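Local coordinates for TrwG protein (Bartonella grahamii, PDB 4NHF) that probably serves as a membrane-bound VirB8-family component of the type IV secretion machinery, this chain being its soluble domain, at residues Thr124-Leu127 / Thr133-Pro136. Sequence-based numbering, arbitrary orientation.
Sequences TQQL and TTGP
The side-chain amide of Gln125 bridges from its strand to Gly135 in the returning loop: NE2 of Gln125 donates to O of Gly135 at 2.9 Å, nearly straight at 174°. That oxygen lies in the amide plane of Gln125, whereas NE2 stands well above the plane of the Gly135 carbonyl. The same nitrogen donates to O of Gln126 at 3.0 Å, so two acceptors fix the rotation of the amide. With CG anti to the backbone N (chi1 172°), the bend at chi2 (70°) turns the chain back to reach both. A water donates to OE1 of Gln125 (2.6 Å) and to O of Gly135, closing a small ring.

O of Gln126 is gripped from opposite faces of its plane, by NE2 of Gln125 and by N of Thr134 at 3.0 Å. That backbone bond accompanies a single bridge between Leu127 and Thr133 (CA-CA 4.4 Å). Toward Gln125 the backbones separate, to 6.9 Å between CA of Gln125 and CA of Pro136, and a second water spans N of Gln126 and O of Pro136. Apolar contact is slight: CD2 of Leu127 lies 3.8 Å from CG2 of Thr133. The CG methylene of Gln126 meets the OG1 hydroxyl of Thr134 in van der Waals contact.

On its other edge the strand is bonded to strand 102-112. The arrangement is an irregular, water-bridged part of the hairpin connecting strands 117-127 and 138-148, between the single bridge and the Thr124-Gln138 backbone pairing, in the antiparallel sheet of the NTF2-like VirB8 domain.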
loop_
_atom_site.group_PDB
_atom_site.type_symbol
_atom_site.label_atom_id
_atom_site.label_comp_id
_atom_site.label_asym_id
_atom_site.label_seq_id
_atom_site.Cartn_x
_atom_site.Cartn_y
_atom_site.Cartn_z
ATOM N N THR A 124 17.192 -4.783 -2.540
ATOM C CA THR A 124 16.604 -5.500 -1.447
ATOM C C THR A 124 17.660 -5.784 -0.376
ATOM O O THR A 124 18.858 -5.889 -0.678
ATOM C CB THR A 124 15.958 -6.824 -1.884
ATOM O OG1 THR A 124 16.917 -7.673 -2.483
ATOM C CG2 THR A 124 14.855 -6.579 -2.837
ATOM N N GLN A 125 17.210 -5.870 0.869
ATOM C CA GLN A 125 18.101 -6.142 1.978
ATOM C C GLN A 125 17.411 -7.064 2.913
ATOM O O GLN A 125 16.315 -6.735 3.390
ATOM C CB GLN A 125 18.395 -4.860 2.708
ATOM C CG GLN A 125 19.160 -5.036 4.015
ATOM C CD GLN A 125 20.571 -5.454 3.763
ATOM O OE1 GLN A 125 21.372 -4.640 3.321
ATOM N NE2 GLN A 125 20.899 -6.723 4.024
ATOM N N GLN A 126 18.048 -8.189 3.219
ATOM C CA GLN A 126 17.474 -9.146 4.159
ATOM C C GLN A 126 17.875 -8.726 5.564
ATOM O O GLN A 126 19.023 -8.305 5.789
ATOM C CB GLN A 126 17.934 -10.588 3.893
ATOM C CG GLN A 126 17.164 -11.597 4.747
ATOM C CD GLN A 126 17.109 -13.004 4.158
ATOM O OE1 GLN A 126 16.774 -13.169 3.007
ATOM N NE2 GLN A 126 17.407 -14.029 4.969
ATOM N N LEU A 127 16.931 -8.819 6.489
ATOM C CA LEU A 127 17.211 -8.547 7.917
ATOM C C LEU A 127 16.837 -9.734 8.781
ATOM O O LEU A 127 15.905 -10.456 8.449
ATOM C CB LEU A 127 16.386 -7.345 8.388
ATOM C CG LEU A 127 16.469 -6.059 7.575
ATOM C CD1 LEU A 127 15.370 -5.104 8.035
ATOM C CD2 LEU A 127 17.821 -5.423 7.713
ATOM N N THR A 133 21.137 -6.490 9.597
ATOM C CA THR A 133 21.276 -6.859 8.188
ATOM C C THR A 133 21.972 -8.198 8.143
ATOM O O THR A 133 22.871 -8.446 8.931
ATOM C CB THR A 133 22.071 -5.812 7.360
ATOM O OG1 THR A 133 23.411 -5.721 7.824
ATOM C CG2 THR A 133 21.436 -4.434 7.453
ATOM N N THR A 134 21.527 -9.079 7.258
ATOM C CA THR A 134 22.213 -10.346 7.006
ATOM C C THR A 134 22.485 -10.317 5.539
ATOM O O THR A 134 21.524 -10.373 4.733
ATOM C CB THR A 134 21.321 -11.579 7.229
ATOM O OG1 THR A 134 20.259 -11.577 6.267
ATOM C CG2 THR A 134 20.712 -11.549 8.555
ATOM N N GLY A 135 23.745 -10.188 5.157
ATOM C CA GLY A 135 24.090 -10.178 3.743
ATOM C C GLY A 135 24.119 -8.794 3.117
ATOM O O GLY A 135 23.578 -7.815 3.650
ATOM N N PRO A 136 24.793 -8.693 1.974
ATOM C CA PRO A 136 24.865 -7.391 1.332
ATOM C C PRO A 136 23.496 -6.981 0.723
ATOM O O PRO A 136 22.620 -7.823 0.521
ATOM C CB PRO A 136 25.940 -7.618 0.246
ATOM C CG PRO A 136 25.758 -9.056 -0.141
ATOM C CD PRO A 136 25.445 -9.753 1.167
HETATM O O HOH W 1 23.995 -4.607 3.534
HETATM O O HOH W 2 20.379 -8.902 1.562
#